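Local coordinates for ankyrin repeat-containing protein YAR1 (Saccharomyces cerevisiae, PDB 4BSZ) that is required for a normal rate of cell proliferation and, as an ankyrin-repeat protein, has unfolded-protein-binding activity, at residues Asn105-Asp116 against Lys141-Tyr152. Sequence-based numbering, arbitrary orientation.
Sequences NGKLDVVKLLCD and KEEVETYFLKKY
Lys141 lays its side chain against the backbone of Gly106, Lys141 CG 3.5 Å from Gly106 CA, where helix 142-151 starts out beside helix 108-117 in the ankyrin-repeat stack. Segments 108-116 and 142-151 run nearly parallel, their axes 22° apart, as helices of successive helical pairs do in this fold. Gly106, with positive phi, is the C-prime residue of the Schellman motif that ends helix 98-104. Glu143 and Val144 come next: Leu108 sets CD2 against the former and CD1 against the latter, while Val144 CG1 lies 4.1 Å from Val111 CG2. Tyr147 is the knob, seated among Val111, Lys112, Cys115 and Asp116. A chi1 of 162° turns CG away from the backbone N and carries the ring over to helix 108-117; Lys112 CG lies over one face in a CH-pi contact, Lys151 CB over the opposite one. Tyr147 OH donates a 2.7 Å hydrogen bond to Asp116 OD1, from above the carboxylate plane. A phenylalanine here would keep the ring but would probably leave Asp116 OD1 without that hydroxyl. Phe148 turns its edge to Cys115, whose SG is 4.1 Å from Phe148 CE1, and also packs on Ile133 of helix 132-138. Finally, Lys151 NZ forms a salt bridge with the same Asp116 OD1.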
ATOM      1  N   ASN B 105      26.823  20.492 -19.108  1.00 58.87           N
ATOM      2  CA  ASN B 105      26.313  21.776 -19.565  1.00 59.51           C
ATOM      3  C   ASN B 105      25.155  21.658 -20.543  1.00 59.48           C
ATOM      4  O   ASN B 105      24.693  22.657 -21.091  1.00 60.29           O
ATOM      5  CB  ASN B 105      27.443  22.622 -20.149  1.00 61.29           C
ATOM      6  CG  ASN B 105      28.440  23.058 -19.092  1.00 61.80           C
ATOM      7  OD1 ASN B 105      28.158  23.949 -18.288  1.00 62.71           O
ATOM      8  ND2 ASN B 105      29.606  22.424 -19.080  1.00 61.52           N
ATOM      9  N   GLY B 106      24.689  20.432 -20.759  1.00 54.38           N
ATOM     10  CA  GLY B 106      23.506  20.186 -21.565  1.00 54.55           C
ATOM     11  C   GLY B 106      23.581  20.653 -23.003  1.00 55.11           C
ATOM     12  O   GLY B 106      22.597  21.145 -23.553  1.00 55.95           O
ATOM     13  N   LYS B 107      24.748  20.495 -23.616  1.00 53.79           N
ATOM     14  CA  LYS B 107      24.955  20.894 -24.998  1.00 54.54           C
ATOM     15  C   LYS B 107      24.639  19.741 -25.945  1.00 54.57           C
ATOM     16  O   LYS B 107      25.530  18.958 -26.295  1.00 54.31           O
ATOM     17  CB  LYS B 107      26.396  21.349 -25.186  1.00 51.03           C
ATOM     18  CG  LYS B 107      26.815  22.419 -24.208  1.00 51.20           C
ATOM     19  CD  LYS B 107      25.941  23.661 -24.325  1.00 52.33           C
ATOM     20  CE  LYS B 107      26.479  24.794 -23.453  1.00 52.90           C
ATOM     21  NZ  LYS B 107      25.780  26.085 -23.688  1.00 54.45           N
ATOM     22  N   LEU B 108      23.377  19.650 -26.367  1.00 51.62           N
ATOM     23  CA  LEU B 108      22.901  18.527 -27.179  1.00 51.93           C
ATOM     24  C   LEU B 108      23.577  18.343 -28.547  1.00 52.83           C
ATOM     25  O   LEU B 108      23.914  17.221 -28.923  1.00 52.82           O
ATOM     26  CB  LEU B 108      21.385  18.609 -27.358  1.00 60.76           C
ATOM     27  CG  LEU B 108      20.694  17.383 -27.966  1.00 61.17           C
ATOM     28  CD1 LEU B 108      21.177  16.117 -27.277  1.00 60.02           C
ATOM     29  CD2 LEU B 108      19.180  17.517 -27.860  1.00 61.93           C
ATOM     30  N   ASP B 109      23.763  19.434 -29.289  1.00 62.27           N
ATOM     31  CA  ASP B 109      24.356  19.368 -30.625  1.00 63.48           C
ATOM     32  C   ASP B 109      25.771  18.777 -30.593  1.00 62.84           C
ATOM     33  O   ASP B 109      26.142  17.946 -31.432  1.00 63.58           O
ATOM     34  CB  ASP B 109      24.355  20.756 -31.276  1.00100.96           C
ATOM     35  CG  ASP B 109      24.699  21.868 -30.292  1.00100.31           C
ATOM     36  OD1 ASP B 109      25.092  21.566 -29.138  1.00 98.80           O
ATOM     37  OD2 ASP B 109      24.588  23.053 -30.682  1.00101.61           O
ATOM     38  N   VAL B 110      26.551  19.211 -29.611  1.00 55.96           N
ATOM     39  CA  VAL B 110      27.901  18.709 -29.415  1.00 55.51           C
ATOM     40  C   VAL B 110      27.872  17.218 -29.113  1.00 55.07           C
ATOM     41  O   VAL B 110      28.674  16.446 -29.650  1.00 55.64           O
ATOM     42  CB  VAL B 110      28.584  19.443 -28.256  1.00 52.06           C
ATOM     43  CG1 VAL B 110      29.802  18.683 -27.786  1.00 51.64           C
ATOM     44  CG2 VAL B 110      28.948  20.853 -28.681  1.00 52.83           C
ATOM     45  N   VAL B 111      26.931  16.824 -28.256  1.00 52.18           N
ATOM     46  CA  VAL B 111      26.812  15.440 -27.815  1.00 51.86           C
ATOM     47  C   VAL B 111      26.460  14.499 -28.959  1.00 53.01           C
ATOM     48  O   VAL B 111      27.070  13.434 -29.106  1.00 53.47           O
ATOM     49  CB  VAL B 111      25.795  15.303 -26.670  1.00 50.55           C
ATOM     50  CG1 VAL B 111      25.507  13.832 -26.371  1.00 50.55           C
ATOM     51  CG2 VAL B 111      26.307  16.029 -25.421  1.00 49.74           C
ATOM     52  N   LYS B 112      25.490  14.890 -29.778  1.00 64.45           N
ATOM     53  CA  LYS B 112      25.152  14.100 -30.955  1.00 65.96           C
ATOM     54  C   LYS B 112      26.346  14.014 -31.914  1.00 67.09           C
ATOM     55  O   LYS B 112      26.609  12.967 -32.499  1.00 68.22           O
ATOM     56  CB  LYS B 112      23.933  14.674 -31.666  1.00 78.57           C
ATOM     57  CG  LYS B 112      22.635  14.439 -30.943  1.00 78.00           C
ATOM     58  CD  LYS B 112      21.471  14.907 -31.789  1.00 79.52           C
ATOM     59  CE  LYS B 112      20.138  14.619 -31.116  1.00 79.21           C
ATOM     60  NZ  LYS B 112      18.987  15.018 -31.981  1.00 81.07           N
ATOM     61  N   LEU B 113      27.077  15.110 -32.063  1.00 57.38           N
ATOM     62  CA  LEU B 113      28.254  15.100 -32.912  1.00 58.51           C
ATOM     63  C   LEU B 113      29.302  14.130 -32.371  1.00 58.19           C
ATOM     64  O   LEU B 113      29.829  13.306 -33.112  1.00 59.62           O
ATOM     65  CB  LEU B 113      28.841  16.502 -33.020  1.00 56.98           C
ATOM     66  CG  LEU B 113      29.994  16.701 -33.997  1.00 58.37           C
ATOM     67  CD1 LEU B 113      29.597  16.300 -35.407  1.00 60.56           C
ATOM     68  CD2 LEU B 113      30.407  18.146 -33.956  1.00 58.24           C
ATOM     69  N   LEU B 114      29.589  14.220 -31.076  1.00 61.91           N
ATOM     70  CA  LEU B 114      30.582  13.353 -30.442  1.00 61.84           C
ATOM     71  C   LEU B 114      30.226  11.870 -30.509  1.00 62.62           C
ATOM     72  O   LEU B 114      31.097  11.018 -30.691  1.00 63.74           O
ATOM     73  CB  LEU B 114      30.791  13.762 -28.981  1.00 53.61           C
ATOM     74  CG  LEU B 114      31.530  15.079 -28.751  1.00 53.17           C
ATOM     75  CD1 LEU B 114      31.678  15.380 -27.278  1.00 52.05           C
ATOM     76  CD2 LEU B 114      32.889  14.987 -29.408  1.00 54.30           C
ATOM     77  N   CYS B 115      28.946  11.556 -30.365  1.00 70.02           N
ATOM     78  CA  CYS B 115      28.536  10.164 -30.240  1.00 70.71           C
ATOM     79  C   CYS B 115      28.117   9.514 -31.556  1.00 72.64           C
ATOM     80  O   CYS B 115      28.338   8.322 -31.750  1.00 73.98           O
ATOM     81  CB  CYS B 115      27.424  10.038 -29.202  1.00 64.27           C
ATOM     82  SG  CYS B 115      27.906  10.609 -27.557  1.00 62.54           S
ATOM     83  N   ASP B 116      27.521  10.295 -32.455  1.00 63.65           N
ATOM     84  CA  ASP B 116      27.015   9.764 -33.721  1.00 65.79           C
ATOM     85  C   ASP B 116      28.110   9.648 -34.777  1.00 67.70           C
ATOM     86  O   ASP B 116      28.296   8.589 -35.376  1.00 69.66           O
ATOM     87  CB  ASP B 116      25.864  10.618 -34.268  1.00 83.61           C
ATOM     88  CG  ASP B 116      24.628  10.588 -33.377  1.00 82.28           C
ATOM     89  OD1 ASP B 116      24.411   9.586 -32.665  1.00 81.85           O
ATOM     90  OD2 ASP B 116      23.855  11.569 -33.399  1.00 81.90           O
ATOM     91  N   LYS B 141      19.731  17.899 -17.232  1.00 63.80           N
ATOM     92  CA  LYS B 141      19.765  18.071 -18.678  1.00 63.62           C
ATOM     93  C   LYS B 141      19.072  16.882 -19.342  1.00 63.34           C
ATOM     94  O   LYS B 141      19.708  16.000 -19.924  1.00 62.83           O
ATOM     95  CB  LYS B 141      21.207  18.267 -19.177  1.00 50.70           C
ATOM     96  CG  LYS B 141      21.923  19.485 -18.553  1.00 51.19           C
ATOM     97  CD  LYS B 141      21.012  20.724 -18.522  1.00 52.29           C
ATOM     98  CE  LYS B 141      21.782  22.049 -18.491  1.00 53.04           C
ATOM     99  NZ  LYS B 141      22.522  22.285 -17.221  1.00 53.33           N
ATOM    100  N   GLU B 142      17.746  16.888 -19.232  1.00 54.90           N
ATOM    101  CA  GLU B 142      16.884  15.806 -19.687  1.00 54.93           C
ATOM    102  C   GLU B 142      16.938  15.505 -21.183  1.00 55.08           C
ATOM    103  O   GLU B 142      16.727  14.366 -21.589  1.00 55.02           O
ATOM    104  CB  GLU B 142      15.447  16.084 -19.256  1.00 71.86           C
ATOM    105  CG  GLU B 142      15.227  16.052 -17.746  1.00 71.98           C
ATOM    106  CD  GLU B 142      15.298  14.643 -17.154  1.00 71.47           C
ATOM    107  OE1 GLU B 142      15.561  13.674 -17.905  1.00 71.01           O
ATOM    108  OE2 GLU B 142      15.085  14.502 -15.930  1.00 71.80           O
ATOM    109  N   GLU B 143      17.216  16.514 -22.007  1.00 62.56           N
ATOM    110  CA  GLU B 143      17.330  16.310 -23.453  1.00 63.04           C
ATOM    111  C   GLU B 143      18.530  15.435 -23.807  1.00 62.33           C
ATOM    112  O   GLU B 143      18.416  14.501 -24.599  1.00 62.68           O
ATOM    113  CB  GLU B 143      17.422  17.643 -24.183  1.00126.54           C
ATOM    114  CG  GLU B 143      16.118  18.392 -24.243  1.00127.91           C
ATOM    115  CD  GLU B 143      16.090  19.383 -25.380  1.00129.37           C
ATOM    116  OE1 GLU B 143      17.152  19.973 -25.682  1.00129.17           O
ATOM    117  OE2 GLU B 143      15.011  19.557 -25.983  1.00130.92           O
ATOM    118  N   VAL B 144      19.678  15.746 -23.209  1.00 54.10           N
ATOM    119  CA  VAL B 144      20.881  14.947 -23.383  1.00 53.64           C
ATOM    120  C   VAL B 144      20.709  13.536 -22.814  1.00 53.42           C
ATOM    121  O   VAL B 144      21.181  12.547 -23.393  1.00 53.67           O
ATOM    122  CB  VAL B 144      22.081  15.620 -22.713  1.00 48.91           C
ATOM    123  CG1 VAL B 144      23.345  14.787 -22.904  1.00 48.74           C
ATOM    124  CG2 VAL B 144      22.269  17.009 -23.284  1.00 49.34           C
ATOM    125  N   GLU B 145      20.016  13.441 -21.687  1.00 48.96           N
ATOM    126  CA  GLU B 145      19.837  12.157 -21.033  1.00 48.94           C
ATOM    127  C   GLU B 145      18.925  11.242 -21.833  1.00 49.53           C
ATOM    128  O   GLU B 145      19.170  10.038 -21.939  1.00 49.85           O
ATOM    129  CB  GLU B 145      19.316  12.343 -19.602  1.00 63.00           C
ATOM    130  CG  GLU B 145      19.136  11.048 -18.821  1.00 63.21           C
ATOM    131  CD  GLU B 145      20.446  10.304 -18.546  1.00 63.30           C
ATOM    132  OE1 GLU B 145      21.532  10.764 -18.956  1.00 63.11           O
ATOM    133  OE2 GLU B 145      20.383   9.239 -17.903  1.00 63.78           O
ATOM    134  N   THR B 146      17.881  11.814 -22.415  1.00 57.59           N
ATOM    135  CA  THR B 146      16.942  11.009 -23.175  1.00 58.43           C
ATOM    136  C   THR B 146      17.616  10.506 -24.445  1.00 59.04           C
ATOM    137  O   THR B 146      17.351   9.392 -24.900  1.00 59.80           O
ATOM    138  CB  THR B 146      15.656  11.774 -23.479  1.00 72.50           C
ATOM    139  OG1 THR B 146      15.055  12.185 -22.245  1.00 72.18           O
ATOM    140  CG2 THR B 146      14.677  10.891 -24.224  1.00 73.60           C
ATOM    141  N   TYR B 147      18.519  11.318 -24.993  1.00 53.55           N
ATOM    142  CA  TYR B 147      19.287  10.920 -26.172  1.00 54.30           C
ATOM    143  C   TYR B 147      20.156   9.702 -25.873  1.00 54.29           C
ATOM    144  O   TYR B 147      20.232   8.771 -26.676  1.00 55.41           O
ATOM    145  CB  TYR B 147      20.164  12.073 -26.670  1.00 68.78           C
ATOM    146  CG  TYR B 147      21.271  11.614 -27.592  1.00 69.44           C
ATOM    147  CD1 TYR B 147      21.017  11.318 -28.925  1.00 70.94           C
ATOM    148  CD2 TYR B 147      22.568  11.464 -27.127  1.00 68.85           C
ATOM    149  CE1 TYR B 147      22.021  10.889 -29.763  1.00 71.83           C
ATOM    150  CE2 TYR B 147      23.579  11.032 -27.955  1.00 69.69           C
ATOM    151  CZ  TYR B 147      23.305  10.748 -29.274  1.00 71.17           C
ATOM    152  OH  TYR B 147      24.327  10.322 -30.105  1.00 72.28           O
ATOM    153  N   PHE B 148      20.821   9.729 -24.719  1.00 51.25           N
ATOM    154  CA  PHE B 148      21.668   8.625 -24.295  1.00 51.53           C
ATOM    155  C   PHE B 148      20.863   7.330 -24.178  1.00 52.32           C
ATOM    156  O   PHE B 148      21.284   6.279 -24.656  1.00 53.44           O
ATOM    157  CB  PHE B 148      22.341   8.944 -22.953  1.00 50.53           C
ATOM    158  CG  PHE B 148      23.542   9.861 -23.057  1.00 50.15           C
ATOM    159  CD1 PHE B 148      24.347   9.868 -24.183  1.00 50.73           C
ATOM    160  CD2 PHE B 148      23.871  10.707 -22.005  1.00 49.43           C
ATOM    161  CE1 PHE B 148      25.449  10.714 -24.263  1.00 50.48           C
ATOM    162  CE2 PHE B 148      24.970  11.555 -22.081  1.00 49.24           C
ATOM    163  CZ  PHE B 148      25.756  11.559 -23.206  1.00 49.70           C
ATOM    164  N   LEU B 149      19.698   7.407 -23.552  1.00 56.28           N
ATOM    165  CA  LEU B 149      18.920   6.203 -23.282  1.00 57.05           C
ATOM    166  C   LEU B 149      18.325   5.547 -24.544  1.00 58.41           C
ATOM    167  O   LEU B 149      18.029   4.344 -24.537  1.00 59.48           O
ATOM    168  CB  LEU B 149      17.846   6.477 -22.217  1.00 52.01           C
ATOM    169  CG  LEU B 149      18.363   6.981 -20.856  1.00 51.13           C
ATOM    170  CD1 LEU B 149      17.219   7.253 -19.903  1.00 50.93           C
ATOM    171  CD2 LEU B 149      19.336   6.006 -20.233  1.00 51.62           C
ATOM    172  N   LYS B 150      18.163   6.332 -25.614  1.00 63.40           N
ATOM    173  CA  LYS B 150      17.732   5.821 -26.922  1.00 65.05           C
ATOM    174  C   LYS B 150      18.903   5.216 -27.664  1.00 66.06           C
ATOM    175  O   LYS B 150      18.834   4.100 -28.164  1.00 67.66           O
ATOM    176  CB  LYS B 150      17.158   6.948 -27.784  1.00 58.64           C
ATOM    177  CG  LYS B 150      15.712   7.292 -27.497  1.00 58.71           C
ATOM    178  CD  LYS B 150      15.348   8.659 -28.045  1.00 58.85           C
ATOM    179  CE  LYS B 150      13.866   8.942 -27.859  1.00 59.43           C
ATOM    180  NZ  LYS B 150      13.470  10.247 -28.461  1.00 60.11           N
ATOM    181  N   LYS B 151      19.978   5.987 -27.739  1.00 65.00           N
ATOM    182  CA  LYS B 151      21.168   5.613 -28.478  1.00 66.03           C
ATOM    183  C   LYS B 151      21.816   4.341 -27.945  1.00 66.77           C
ATOM    184  O   LYS B 151      22.187   3.459 -28.712  1.00 68.63           O
ATOM    185  CB  LYS B 151      22.179   6.755 -28.420  1.00 58.27           C
ATOM    186  CG  LYS B 151      23.299   6.641 -29.423  1.00 59.50           C
ATOM    187  CD  LYS B 151      22.759   6.716 -30.832  1.00 61.14           C
ATOM    188  CE  LYS B 151      23.902   6.664 -31.807  1.00 62.53           C
ATOM    189  NZ  LYS B 151      24.956   7.593 -31.319  1.00 61.11           N
ATOM    190  N   TYR B 152      21.965   4.247 -26.631  1.00 66.76           N
ATOM    191  CA  TYR B 152      22.690   3.125 -26.057  1.00 67.72           C
ATOM    192  C   TYR B 152      21.814   2.201 -25.217  1.00 68.05           C
ATOM    193  O   TYR B 152      20.738   2.580 -24.738  1.00 67.05           O
ATOM    194  CB  TYR B 152      23.888   3.620 -25.257  1.00 65.60           C
ATOM    195  CG  TYR B 152      24.820   4.507 -26.067  1.00 65.41           C
ATOM    196  CD1 TYR B 152      25.775   3.958 -26.916  1.00 67.09           C
ATOM    197  CD2 TYR B 152      24.739   5.899 -25.985  1.00 63.81           C
ATOM    198  CE1 TYR B 152      26.620   4.762 -27.650  1.00 67.06           C
ATOM    199  CE2 TYR B 152      25.592   6.715 -26.721  1.00 63.79           C
ATOM    200  CZ  TYR B 152      26.525   6.139 -27.552  1.00 65.36           C
ATOM    201  OH  TYR B 152      27.370   6.946 -28.286  1.00 65.47           O
TER